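Local coordinates for protein light Chain (Clostridium botulinum, PDB 6BVD) that is the zinc metalloprotease light chain of the mosaic botulinum neurotoxin type HA, which probably cleaves a neuronal SNARE protein as its relatives do, at residues Ala202-Asp207 / Gly374-Pro379; Leu217-Pro222 / Asp391-Gly396; Lys361-Leu366 / Ile400-Gln405; Leu381-Ile386 / Val423-Arg428. One frame throughout, in Å; residues are numbered along the deposited sequence. Where two conformers were deposited one is given.

Contact 1 (Ala202-Asp207 / Gly374-Pro379)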
loop_
_atom_site.group_PDB
_atom_site.type_symbol
_atom_site.label_atom_id
_atom_site.label_comp_id
_atom_site.label_asym_id
_atom_site.label_seq_id
_atom_site.Cartn_x
_atom_site.Cartn_y
_atom_site.Cartn_z
ATOM N N ALA A 202 4.600 -9.498 19.829
ATOM C CA ALA A 202 4.178 -8.209 20.338
ATOM C C ALA A 202 3.560 -8.358 21.714
ATOM O O ALA A 202 3.171 -9.453 22.104
ATOM C CB ALA A 202 3.182 -7.584 19.399
ATOM N N THR A 203 3.470 -7.251 22.440
ATOM C CA THR A 203 2.743 -7.253 23.690
ATOM C C THR A 203 1.526 -6.346 23.522
ATOM O O THR A 203 1.434 -5.600 22.548
ATOM C CB THR A 203 3.617 -6.780 24.875
ATOM O OG1 THR A 203 4.169 -5.482 24.589
ATOM C CG2 THR A 203 4.755 -7.765 25.132
ATOM N N ALA A 204 0.607 -6.439 24.473
ATOM C CA ALA A 204 -0.590 -5.598 24.536
ATOM C C ALA A 204 -0.517 -4.694 25.765
ATOM O O ALA A 204 0.288 -4.938 26.680
ATOM C CB ALA A 204 -1.847 -6.464 24.599
ATOM N N PHE A 205 -1.340 -3.646 25.788
ATOM C CA PHE A 205 -1.406 -2.766 26.952
ATOM C C PHE A 205 -2.859 -2.654 27.413
ATOM O O PHE A 205 -3.753 -3.032 26.667
ATOM C CB PHE A 205 -0.830 -1.390 26.619
ATOM C CG PHE A 205 -1.502 -0.712 25.441
ATOM C CD1 PHE A 205 -2.594 0.138 25.632
ATOM C CD2 PHE A 205 -1.049 -0.936 24.154
ATOM C CE1 PHE A 205 -3.207 0.751 24.547
ATOM C CE2 PHE A 205 -1.678 -0.333 23.062
ATOM C CZ PHE A 205 -2.743 0.516 23.268
ATOM N N ASN A 206 -3.100 -2.099 28.603
ATOM C CA ASN A 206 -4.462 -1.980 29.126
ATOM C C ASN A 206 -4.958 -0.536 29.078
ATOM O O ASN A 206 -4.182 0.405 29.207
ATOM C CB ASN A 206 -4.529 -2.517 30.569
ATOM C CG ASN A 206 -5.938 -2.513 31.133
ATOM O OD1 ASN A 206 -6.331 -1.591 31.852
ATOM N ND2 ASN A 206 -6.705 -3.547 30.813
ATOM N N ASP A 207 -6.263 -0.363 28.889
ATOM C CA ASP A 207 -6.876 0.952 28.963
ATOM C C ASP A 207 -8.348 0.801 29.321
ATOM O O ASP A 207 -8.987 -0.186 28.969
ATOM C CB ASP A 207 -6.756 1.734 27.653
ATOM C CG ASP A 207 -7.275 3.167 27.792
ATOM O OD1 ASP A 207 -7.148 3.741 28.898
ATOM O OD2 ASP A 207 -7.874 3.704 26.827
ATOM N N GLY A 374 0.849 -10.388 27.653
ATOM C CA GLY A 374 1.010 -11.373 26.606
ATOM C C GLY A 374 2.145 -12.312 26.958
ATOM O O GLY A 374 2.231 -12.776 28.089
ATOM N N PRO A 375 3.048 -12.564 26.005
ATOM C CA PRO A 375 3.075 -11.945 24.678
ATOM C C PRO A 375 2.256 -12.677 23.613
ATOM O O PRO A 375 1.738 -13.775 23.849
ATOM C CB PRO A 375 4.566 -11.977 24.326
ATOM C CG PRO A 375 5.042 -13.242 24.904
ATOM C CD PRO A 375 4.255 -13.387 26.238
ATOM N N PHE A 376 2.165 -12.046 22.439
ATOM C CA PHE A 376 1.349 -12.519 21.326
ATOM C C PHE A 376 2.137 -12.747 20.037
ATOM O O PHE A 376 3.078 -12.025 19.745
ATOM C CB PHE A 376 0.226 -11.512 21.037
ATOM C CG PHE A 376 -0.721 -11.318 22.195
ATOM C CD1 PHE A 376 -1.806 -12.160 22.363
ATOM C CD2 PHE A 376 -0.522 -10.307 23.111
ATOM C CE1 PHE A 376 -2.690 -12.011 23.470
ATOM C CE2 PHE A 376 -1.401 -10.153 24.213
ATOM C CZ PHE A 376 -2.478 -11.000 24.370
ATOM N N TYR A 377 1.734 -13.759 19.284
ATOM C CA TYR A 377 2.189 -13.911 17.903
ATOM C C TYR A 377 1.167 -13.247 16.969
ATOM O O TYR A 377 -0.048 -13.384 17.187
ATOM C CB TYR A 377 2.346 -15.381 17.589
ATOM C CG TYR A 377 2.754 -15.733 16.177
ATOM C CD1 TYR A 377 3.949 -15.266 15.640
ATOM C CD2 TYR A 377 1.978 -16.591 15.409
ATOM C CE1 TYR A 377 4.340 -15.632 14.356
ATOM C CE2 TYR A 377 2.358 -16.949 14.120
ATOM C CZ TYR A 377 3.538 -16.464 13.604
ATOM O OH TYR A 377 3.914 -16.828 12.336
ATOM N N LEU A 378 1.653 -12.506 15.969
ATOM C CA LEU A 378 0.813 -11.857 14.961
ATOM C C LEU A 378 0.989 -12.561 13.617
ATOM O O LEU A 378 1.865 -12.181 12.841
ATOM C CB LEU A 378 1.195 -10.388 14.799
ATOM C CG LEU A 378 1.396 -9.601 16.086
ATOM C CD1 LEU A 378 1.775 -8.172 15.819
ATOM C CD2 LEU A 378 0.130 -9.679 16.918
ATOM N N PRO A 379 0.170 -13.581 13.344
ATOM C CA PRO A 379 0.355 -14.484 12.198
ATOM C C PRO A 379 0.069 -13.893 10.805
ATOM O O PRO A 379 0.573 -14.471 9.822
ATOM C CB PRO A 379 -0.637 -15.605 12.491
ATOM C CG PRO A 379 -1.724 -14.940 13.289
ATOM C CD PRO A 379 -1.008 -13.950 14.154
#
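Ala202 and Phe376 face each other as an antiparallel hydrogen-bonded pair, joined by two backbone bonds. Ala202 N donates to Phe376 O at 3.0 Å, and Phe376 N returns a bond of 2.8 Å to Ala202 O. Next to this ladder the benzyl group of Phe376 leans along strand 201-208. Its CG lies beside the backbone N and anti to the carbonyl carbon (chi1 -61°), which carries CE2 to within 3.7 Å of Ala204 CB, while Ala202 O sits at the ring edge. Ala202 CB in turn meets Leu378 CD1 at 3.9 Å. Alanine suits both positions, since a lone methyl lets the phenylalanine and the leucine lie close to the strand. Behind Phe376, a cis peptide bond precedes Pro375, and Gly374 has backbone angles that call for glycine. The first side-chain bond of Thr203 points away from Gly374-Pro379, and its OG1 is hydrogen-bonded to Lys220 NZ. Ile219 and Ile407, from the next two strands, pack against the Phe376 side chain. The contact thus joins strands 201-208 and 373-377 in the five-stranded antiparallel sheet of this clostridial neurotoxin zinc protease, with Ala202 and Phe376 on the same face of the sheet.

Contact 2 (Leu217-Pro222 / Asp391-Gly396)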
loop_
_atom_site.group_PDB
_atom_site.type_symbol
_atom_site.label_atom_id
_atom_site.label_comp_id
_atom_site.label_asym_id
_atom_site.label_seq_id
_atom_site.Cartn_x
_atom_site.Cartn_y
_atom_site.Cartn_z
ATOM N N LEU A 217 -7.760 -4.979 26.657
ATOM C CA LEU A 217 -6.386 -5.065 26.162
ATOM C C LEU A 217 -6.326 -4.655 24.679
ATOM O O LEU A 217 -7.238 -4.957 23.908
ATOM C CB LEU A 217 -5.833 -6.477 26.327
ATOM C CG LEU A 217 -5.485 -6.904 27.761
ATOM C CD1 LEU A 217 -4.920 -8.330 27.785
ATOM C CD2 LEU A 217 -4.512 -5.915 28.396
ATOM N N PHE A 218 -5.259 -3.955 24.305
ATOM C CA PHE A 218 -5.048 -3.512 22.933
ATOM C C PHE A 218 -3.679 -3.980 22.432
ATOM O O PHE A 218 -2.681 -3.789 23.105
ATOM C CB PHE A 218 -5.163 -1.987 22.845
ATOM C CG PHE A 218 -6.563 -1.467 23.090
ATOM C CD1 PHE A 218 -7.012 -1.273 24.392
ATOM C CD2 PHE A 218 -7.419 -1.166 22.036
ATOM C CE1 PHE A 218 -8.316 -0.791 24.653
ATOM C CE2 PHE A 218 -8.713 -0.662 22.276
ATOM C CZ PHE A 218 -9.166 -0.488 23.598
ATOM N N ILE A 219 -3.639 -4.625 21.270
ATOM C CA ILE A 219 -2.362 -5.081 20.735
ATOM C C ILE A 219 -1.634 -3.870 20.103
ATOM O O ILE A 219 -2.254 -2.936 19.572
ATOM C CB ILE A 219 -2.547 -6.244 19.712
ATOM C CG1 ILE A 219 -1.209 -6.954 19.416
ATOM C CG2 ILE A 219 -3.222 -5.766 18.441
ATOM C CD1 ILE A 219 -0.685 -7.782 20.585
ATOM N N LYS A 220 -0.314 -3.879 20.190
ATOM C CA LYS A 220 0.491 -2.787 19.687
ATOM C C LYS A 220 0.688 -2.949 18.177
ATOM O O LYS A 220 0.829 -4.068 17.693
ATOM C CB LYS A 220 1.850 -2.742 20.432
ATOM C CG LYS A 220 1.664 -2.374 21.933
ATOM C CD LYS A 220 2.896 -2.723 22.759
ATOM C CE LYS A 220 2.566 -2.403 24.224
ATOM N NZ LYS A 220 3.557 -2.968 25.161
ATOM N N ASP A 221 0.668 -1.829 17.456
ATOM C CA ASP A 221 0.911 -1.796 16.000
ATOM C C ASP A 221 2.430 -1.926 15.758
ATOM O O ASP A 221 3.169 -1.086 16.198
ATOM C CB ASP A 221 0.366 -0.501 15.409
ATOM C CG ASP A 221 0.456 -0.449 13.876
ATOM O OD1 ASP A 221 1.510 -0.866 13.338
ATOM O OD2 ASP A 221 -0.514 0.004 13.226
ATOM N N PRO A 222 2.879 -2.991 15.069
ATOM C CA PRO A 222 4.331 -3.150 14.821
ATOM C C PRO A 222 4.990 -1.957 14.142
ATOM O O PRO A 222 6.177 -1.765 14.378
ATOM C CB PRO A 222 4.397 -4.391 13.909
ATOM C CG PRO A 222 3.227 -5.203 14.306
ATOM C CD PRO A 222 2.114 -4.156 14.589
ATOM N N ASP A 391 -3.620 1.896 7.124
ATOM C CA ASP A 391 -4.415 1.993 8.403
ATOM C C ASP A 391 -4.021 1.063 9.541
ATOM O O ASP A 391 -4.579 1.155 10.662
ATOM C CB ASP A 391 -5.921 1.728 8.127
ATOM C CG ASP A 391 -6.573 2.784 7.236
ATOM O OD1 ASP A 391 -6.259 3.991 7.371
ATOM O OD2 ASP A 391 -7.411 2.386 6.378
ATOM N N GLY A 392 -3.103 0.129 9.276
ATOM C CA GLY A 392 -2.762 -0.878 10.255
ATOM C C GLY A 392 -3.921 -1.826 10.531
ATOM O O GLY A 392 -4.540 -2.376 9.611
ATOM N N PHE A 393 -4.202 -2.064 11.812
ATOM C CA PHE A 393 -5.298 -2.961 12.159
ATOM C C PHE A 393 -6.654 -2.280 12.056
ATOM O O PHE A 393 -7.690 -2.965 12.004
ATOM C CB PHE A 393 -5.165 -3.477 13.604
ATOM C CG PHE A 393 -3.951 -4.339 13.852
ATOM C CD1 PHE A 393 -3.873 -5.619 13.322
ATOM C CD2 PHE A 393 -2.938 -3.889 14.681
ATOM C CE1 PHE A 393 -2.750 -6.426 13.602
ATOM C CE2 PHE A 393 -1.829 -4.690 14.970
ATOM C CZ PHE A 393 -1.741 -5.954 14.415
ATOM N N ASN A 394 -6.627 -0.954 12.109
ATOM C CA ASN A 394 -7.832 -0.156 12.264
ATOM C C ASN A 394 -8.489 0.192 10.895
ATOM O O ASN A 394 -8.629 1.351 10.531
ATOM C CB ASN A 394 -7.505 1.114 13.082
ATOM C CG ASN A 394 -7.097 0.809 14.543
ATOM O OD1 ASN A 394 -7.679 -0.065 15.199
ATOM N ND2 ASN A 394 -6.061 1.511 15.033
ATOM N N ILE A 395 -8.909 -0.849 10.187
ATOM C CA ILE A 395 -9.507 -0.766 8.859
ATOM C C ILE A 395 -10.996 -0.388 8.960
ATOM O O ILE A 395 -11.731 -0.987 9.743
ATOM C CB ILE A 395 -9.379 -2.118 8.130
ATOM C CG1 ILE A 395 -7.909 -2.549 8.038
ATOM C CG2 ILE A 395 -9.992 -2.050 6.760
ATOM C CD1 ILE A 395 -7.710 -4.066 7.698
ATOM N N GLY A 396 -11.414 0.612 8.195
ATOM C CA GLY A 396 -12.847 0.970 8.122
ATOM C C GLY A 396 -13.368 1.371 9.507
ATOM O O GLY A 396 -12.717 2.125 10.232
HETATM O O HOH W 1 -3.157 -0.177 13.960
#
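Phe393 points its ring at the place where strand 215-219 ends and helix 222-237, which bears the HExxH zinc motif, begins; the ring stands on a type II' beta turn running from Asp391 to Asn394. One ring atom, CE2, does the touching. The Ile219 and Phe393 side chains meet at a slant, which brings the CG2 methyl of Ile219 to 3.9 Å from Phe393 CE2. The Pro222 and Phe393 side chains cross at about a right angle, with Pro222 CD 4.0 Å from the same CE2. Both approaches are oblique, neither over the face nor at the edge, whereas Lys220 O is met in the plane of the ring, at its edge. A flat aromatic group is well suited to this spot, because its narrow end can enter between a branched aliphatic chain and a proline ring. Tyr387 adds an edge-to-face partner for Phe393, and Val426 packs on it too.

Asp221 is the N-cap of the helix. With CG anti to the backbone N (chi1 -174°), its carboxylate can serve the helix end and further partners: OD1 accepts from Ala223 N and is also bonded to Tyr387 OH, while OD2 forms a salt bridge with Arg99. These partners would be expected to favour the charged carboxylate. Gly392 fits its place twice over, by its positive phi and because a CB there would collide with Asp221 OD2. The polar link between the segments passes through one water, which donates to Asp221 OD2 at 2.7 Å and accepts from Phe393 N at 3.0 Å.

Contact 3 (Lys361-Leu366 / Ile400-Gln405)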
loop_
_atom_site.group_PDB
_atom_site.type_symbol
_atom_site.label_atom_id
_atom_site.label_comp_id
_atom_site.label_asym_id
_atom_site.label_seq_id
_atom_site.Cartn_x
_atom_site.Cartn_y
_atom_site.Cartn_z
ATOM N N LYS A 361 -2.991 7.778 14.184
ATOM C CA LYS A 361 -4.221 7.207 14.726
ATOM C C LYS A 361 -4.043 5.759 15.108
ATOM O O LYS A 361 -4.877 4.889 14.794
ATOM C CB LYS A 361 -5.380 7.386 13.722
ATOM C CG LYS A 361 -5.655 8.834 13.437
ATOM C CD LYS A 361 -6.818 8.961 12.446
ATOM C CE LYS A 361 -7.391 10.361 12.451
ATOM N NZ LYS A 361 -6.470 11.310 11.771
ATOM N N ILE A 362 -2.915 5.511 15.795
ATOM C CA ILE A 362 -2.618 4.275 16.447
ATOM C C ILE A 362 -2.786 4.462 17.970
ATOM O O ILE A 362 -2.376 5.468 18.518
ATOM C CB ILE A 362 -1.151 3.814 16.131
ATOM C CG1 ILE A 362 -1.021 3.406 14.643
ATOM C CG2 ILE A 362 -0.758 2.667 17.033
ATOM C CD1 ILE A 362 0.511 3.102 14.227
ATOM N N LYS A 363 -3.453 3.535 18.630
ATOM C CA LYS A 363 -3.564 3.605 20.094
ATOM C C LYS A 363 -2.283 3.081 20.697
ATOM O O LYS A 363 -1.757 2.076 20.234
ATOM C CB LYS A 363 -4.757 2.796 20.616
ATOM C CG LYS A 363 -5.110 3.139 22.092
ATOM C CD LYS A 363 -6.255 2.260 22.631
ATOM C CE LYS A 363 -6.772 2.724 24.008
ATOM N NZ LYS A 363 -7.323 4.143 24.026
ATOM N N THR A 364 -1.787 3.750 21.738
ATOM C CA THR A 364 -0.624 3.255 22.440
ATOM C C THR A 364 -0.830 3.336 23.941
ATOM O O THR A 364 -1.854 3.880 24.457
ATOM C CB THR A 364 0.653 4.013 21.991
ATOM O OG1 THR A 364 1.809 3.235 22.294
ATOM C CG2 THR A 364 0.752 5.366 22.620
ATOM N N ARG A 365 0.125 2.738 24.628
ATOM C CA ARG A 365 0.155 2.628 26.072
ATOM C C ARG A 365 0.175 3.989 26.749
ATOM O O ARG A 365 0.600 4.993 26.181
ATOM C CB ARG A 365 1.401 1.812 26.490
ATOM C CG ARG A 365 2.651 2.445 25.971
ATOM C CD ARG A 365 3.942 1.643 26.276
ATOM N NE ARG A 365 5.061 2.110 25.457
ATOM C CZ ARG A 365 6.330 1.689 25.591
ATOM N NH1 ARG A 365 6.643 0.799 26.533
ATOM N NH2 ARG A 365 7.297 2.156 24.789
ATOM N N LEU A 366 -0.217 4.010 28.016
ATOM C CA LEU A 366 -0.307 5.251 28.766
ATOM C C LEU A 366 1.014 5.940 29.026
ATOM O O LEU A 366 1.048 7.152 29.253
ATOM C CB LEU A 366 -1.016 4.979 30.108
ATOM C CG LEU A 366 -2.537 4.897 29.947
ATOM C CD1 LEU A 366 -3.237 4.532 31.256
ATOM C CD2 LEU A 366 -3.078 6.219 29.421
ATOM N N ILE A 400 -13.069 3.215 14.961
ATOM C CA ILE A 400 -13.784 3.802 16.088
ATOM C C ILE A 400 -13.403 3.123 17.404
ATOM O O ILE A 400 -13.509 1.898 17.552
ATOM C CB ILE A 400 -15.312 3.737 15.879
ATOM C CG1 ILE A 400 -15.659 4.407 14.545
ATOM C CG2 ILE A 400 -16.046 4.353 17.083
ATOM C CD1 ILE A 400 -17.079 4.152 14.054
ATOM N N ASN A 401 -12.909 3.939 18.334
ATOM C CA ASN A 401 -12.335 3.483 19.595
ATOM C C ASN A 401 -11.215 2.440 19.395
ATOM O O ASN A 401 -11.000 1.599 20.268
ATOM C CB ASN A 401 -13.429 2.927 20.493
ATOM C CG ASN A 401 -14.525 3.960 20.768
ATOM O OD1 ASN A 401 -15.711 3.673 20.622
ATOM N ND2 ASN A 401 -14.122 5.164 21.178
ATOM N N TYR A 402 -10.546 2.504 18.240
ATOM C CA TYR A 402 -9.423 1.611 17.915
ATOM C C TYR A 402 -9.800 0.163 18.122
ATOM O O TYR A 402 -9.002 -0.614 18.650
ATOM C CB TYR A 402 -8.174 1.931 18.765
ATOM C CG TYR A 402 -7.818 3.398 18.820
ATOM C CD1 TYR A 402 -7.153 4.019 17.759
ATOM C CD2 TYR A 402 -8.186 4.170 19.923
ATOM C CE1 TYR A 402 -6.847 5.366 17.804
ATOM C CE2 TYR A 402 -7.902 5.503 19.985
ATOM C CZ TYR A 402 -7.221 6.105 18.929
ATOM O OH TYR A 402 -6.948 7.463 19.015
ATOM N N GLN A 403 -11.027 -0.176 17.750
ATOM C CA GLN A 403 -11.565 -1.529 17.893
ATOM C C GLN A 403 -10.689 -2.559 17.163
ATOM O O GLN A 403 -10.581 -3.721 17.590
ATOM C CB GLN A 403 -13.004 -1.574 17.382
ATOM C CG GLN A 403 -13.779 -2.803 17.816
ATOM C CD GLN A 403 -13.974 -2.848 19.347
ATOM O OE1 GLN A 403 -14.124 -1.811 19.996
ATOM N NE2 GLN A 403 -13.902 -4.044 19.921
ATOM N N GLY A 404 -10.025 -2.118 16.090
ATOM C CA GLY A 404 -9.117 -2.985 15.357
ATOM C C GLY A 404 -7.966 -3.495 16.215
ATOM O O GLY A 404 -7.462 -4.580 15.962
ATOM N N GLN A 405 -7.554 -2.734 17.228
ATOM C CA GLN A 405 -6.490 -3.185 18.120
ATOM C C GLN A 405 -7.036 -3.892 19.368
ATOM O O GLN A 405 -6.291 -4.546 20.101
ATOM C CB GLN A 405 -5.626 -2.001 18.537
ATOM C CG GLN A 405 -4.890 -1.319 17.367
ATOM C CD GLN A 405 -4.143 -0.070 17.844
ATOM O OE1 GLN A 405 -4.514 1.051 17.520
ATOM N NE2 GLN A 405 -3.097 -0.270 18.633
#
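Gln405 starts with CG beside its backbone N (chi1 -63°) and then runs extended (chi2 175°), a shape that delivers its amide to the backbone of Lys363. There it bonds twice to the same residue. Lys363 N donates to Gln405 OE1 at 2.9 Å, in the carbonyl plane and on a lone pair, and Gln405 NE2 donates to Lys363 O at 3.1 Å, with the acceptor close to the plane of the amide. Glutamine is apt here because its side chain offers an acceptor and a donor side by side, matching the N-H and C=O of a peptide backbone. Two bonds to one residue also fix the rotation of the amide. Each end has a further partner: Asn394 ND2 donates to OE1, and NE2 reaches Ile219 O.

Lys363 meets Tyr402 with its aliphatic part. Its CB sits over one face of the ring, 3.8 Å from the ring centroid, in a CH-pi contact, and the two side chains cross at about a right angle. Lys361 O lies at the ring edge, 3.6 Å from Tyr402 CE1. The long lysine chain can pack on the tyrosine and still send NZ to a salt bridge with Asp207. The contact thereby joins the loop leaving helix 353-360, where Lys361 completes a Schellman motif, to the approach to strand 406-408, with Ile362 resting on Leu224 of helix 222-237 and Lys363 on Phe205 of strand 201-208.

Contact 4 (Leu381-Ile386 / Val423-Arg428). With CA (calcium ion), chain C.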
loop_
_atom_site.group_PDB
_atom_site.type_symbol
_atom_site.label_atom_id
_atom_site.label_comp_id
_atom_site.label_asym_id
_atom_site.label_seq_id
_atom_site.Cartn_x
_atom_site.Cartn_y
_atom_site.Cartn_z
ATOM N N LEU A 381 0.216 -10.312 9.414
ATOM C CA LEU A 381 0.515 -8.922 9.143
ATOM C C LEU A 381 0.510 -8.661 7.629
ATOM O O LEU A 381 0.238 -7.539 7.177
ATOM C CB LEU A 381 1.864 -8.533 9.762
ATOM C CG LEU A 381 1.904 -8.554 11.313
ATOM C CD1 LEU A 381 3.316 -8.294 11.839
ATOM C CD2 LEU A 381 0.930 -7.511 11.871
ATOM N N LEU A 382 0.815 -9.703 6.863
ATOM C CA LEU A 382 0.894 -9.575 5.400
ATOM C C LEU A 382 -0.465 -9.567 4.698
ATOM O O LEU A 382 -0.537 -9.208 3.534
ATOM C CB LEU A 382 1.737 -10.717 4.821
ATOM C CG LEU A 382 3.240 -10.619 5.072
ATOM C CD1 LEU A 382 3.883 -11.918 4.635
ATOM C CD2 LEU A 382 3.761 -9.487 4.251
ATOM N N ASP A 383 -1.534 -9.950 5.412
ATOM C CA ASP A 383 -2.901 -10.012 4.889
ATOM C C ASP A 383 -3.624 -8.656 4.997
ATOM O O ASP A 383 -3.951 -8.208 6.108
ATOM C CB ASP A 383 -3.683 -11.101 5.656
ATOM C CG ASP A 383 -5.065 -11.402 5.073
ATOM O OD1 ASP A 383 -5.708 -10.548 4.436
ATOM O OD2 ASP A 383 -5.547 -12.524 5.314
ATOM N N ASP A 384 -3.915 -8.035 3.849
ATOM C CA ASP A 384 -4.482 -6.680 3.828
ATOM C C ASP A 384 -5.914 -6.616 4.379
ATOM O O ASP A 384 -6.423 -5.519 4.604
ATOM C CB ASP A 384 -4.443 -6.105 2.400
ATOM C CG ASP A 384 -3.041 -5.550 2.033
ATOM O OD1 ASP A 384 -2.456 -4.816 2.846
ATOM O OD2 ASP A 384 -2.507 -5.897 0.957
ATOM N N SER A 385 -6.570 -7.762 4.577
ATOM C CA SER A 385 -7.859 -7.742 5.300
ATOM C C SER A 385 -7.692 -7.703 6.834
ATOM O O SER A 385 -8.690 -7.523 7.565
ATOM C CB SER A 385 -8.723 -8.956 4.926
ATOM O OG SER A 385 -8.166 -10.170 5.377
ATOM N N ILE A 386 -6.455 -7.864 7.322
ATOM C CA ILE A 386 -6.145 -7.858 8.771
ATOM C C ILE A 386 -5.345 -6.616 9.162
ATOM O O ILE A 386 -5.612 -5.950 10.157
ATOM C CB ILE A 386 -5.321 -9.131 9.175
ATOM C CG1 ILE A 386 -6.099 -10.408 8.846
ATOM C CG2 ILE A 386 -4.839 -9.062 10.636
ATOM C CD1 ILE A 386 -7.386 -10.533 9.595
ATOM N N VAL A 423 -10.449 -19.120 17.393
ATOM C CA VAL A 423 -9.209 -18.602 16.810
ATOM C C VAL A 423 -9.324 -17.133 16.418
ATOM O O VAL A 423 -10.340 -16.707 15.861
ATOM C CB VAL A 423 -8.779 -19.398 15.544
ATOM C CG1 VAL A 423 -7.288 -19.214 15.281
ATOM C CG2 VAL A 423 -9.106 -20.871 15.688
ATOM N N SER A 424 -8.269 -16.367 16.692
ATOM C CA SER A 424 -8.142 -15.019 16.147
ATOM C C SER A 424 -7.134 -14.982 15.006
ATOM O O SER A 424 -6.094 -15.643 15.062
ATOM C CB SER A 424 -7.718 -14.028 17.220
ATOM O OG SER A 424 -7.452 -12.772 16.636
ATOM N N ARG A 425 -7.432 -14.187 13.986
ATOM C CA ARG A 425 -6.506 -14.028 12.878
ATOM C C ARG A 425 -5.668 -12.767 13.107
ATOM O O ARG A 425 -4.780 -12.430 12.317
ATOM C CB ARG A 425 -7.271 -13.973 11.548
ATOM C CG ARG A 425 -7.759 -15.335 11.053
ATOM C CD ARG A 425 -8.150 -15.296 9.580
ATOM N NE ARG A 425 -6.955 -15.432 8.752
ATOM C CZ ARG A 425 -6.566 -14.542 7.841
ATOM N NH1 ARG A 425 -7.308 -13.462 7.614
ATOM N NH2 ARG A 425 -5.454 -14.743 7.140
ATOM N N VAL A 426 -5.925 -12.087 14.220
ATOM C CA VAL A 426 -5.148 -10.910 14.556
ATOM C C VAL A 426 -3.966 -11.272 15.451
ATOM O O VAL A 426 -2.837 -10.897 15.157
ATOM C CB VAL A 426 -5.996 -9.841 15.268
ATOM C CG1 VAL A 426 -5.155 -8.609 15.527
ATOM C CG2 VAL A 426 -7.243 -9.473 14.446
ATOM N N VAL A 427 -4.255 -11.967 16.557
ATOM C CA VAL A 427 -3.273 -12.388 17.558
ATOM C C VAL A 427 -3.415 -13.848 18.000
ATOM O O VAL A 427 -4.520 -14.395 17.998
ATOM C CB VAL A 427 -3.367 -11.504 18.829
ATOM C CG1 VAL A 427 -3.059 -10.076 18.510
ATOM C CG2 VAL A 427 -4.772 -11.629 19.496
ATOM N N ARG A 428 -2.299 -14.472 18.391
ATOM C CA ARG A 428 -2.317 -15.749 19.117
ATOM C C ARG A 428 -1.527 -15.620 20.408
ATOM O O ARG A 428 -0.362 -15.232 20.389
ATOM C CB ARG A 428 -1.730 -16.893 18.290
ATOM C CG ARG A 428 -2.522 -17.267 17.069
ATOM C CD ARG A 428 -1.844 -18.419 16.358
ATOM N NE ARG A 428 -2.262 -18.524 14.962
ATOM C CZ ARG A 428 -1.496 -19.046 14.008
ATOM N NH1 ARG A 428 -0.284 -19.498 14.319
ATOM N NH2 ARG A 428 -1.932 -19.111 12.752
HETATM CA CA CA C . -0.849 -4.312 1.068
#
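A surface salt bridge joins two irregular loops here, one following strand 373-377 and the other leading from helix 411-419 into strand 428-429. Arg425 approaches end-on and places both terminal nitrogens on a single carboxylate oxygen: NH2 lies 2.9 Å and NH1 3.0 Å from Asp383 OD2. Asp383 OD2 lies near the guanidinium plane, but the carboxylate is turned 57° from it, so that NH2 arrives on the anti side of the oxygen while NH1 meets it from above the carboxylate plane. A bend at chi3 (82°) turns the guanidinium toward Asp383. Ile386 crosses the arginine chain at about a right angle, with CG1 3.5 Å from Arg425 NH1 and CD1 4.0 Å from Arg425 CB; the isoleucine supplies an apolar flank to a long charged chain.

The other carboxylate oxygen is held within its own loop. Asp383 OD1 accepts from Ser385 N at 2.9 Å, an Asx turn, and from Ser385 OG at 2.7 Å, both reaching it from the same face. Across the contact, Ser424 OG accepts hydrogen bonds from Val426 N (an ST turn) and Val427 N (an ST motif). The adjoining Asp384 binds calcium through both oxygens, with Glu389 and with Asp384 and Glu389 of the second subunit. Four hydrogen bonds therefore grip the Asp383 carboxylate, two to each oxygen, which should favour its ionised form and restrain its rotation beside the intersubunit calcium site.

Overall arrangement
Contacts 1 and 2 both reach the five-stranded antiparallel sheet, contact 2 through strand 215-219, the neighbour of strand 201-208; the centres of the two contacts lie about 11 Å apart. Contact 3 is closest to contact 2, at about 6 Å between centres, linked by a backbone bond of 2.9 Å from Ile219 N to Gln405 O. The Asp207-Lys363 salt bridge ties it to contact 1. Contact 4 meets contact 1 where Arg428 N bonds Tyr377 O, and contact 2 where Phe393 CD1 packs 3.6 Å from Ile386 O. The side chains of Thr203 and Lys220 are about 12 and 11 Å from the zinc ion bound by His228, His232 and Glu266, whereas contact 4 directly holds a calcium ligand, Asp384.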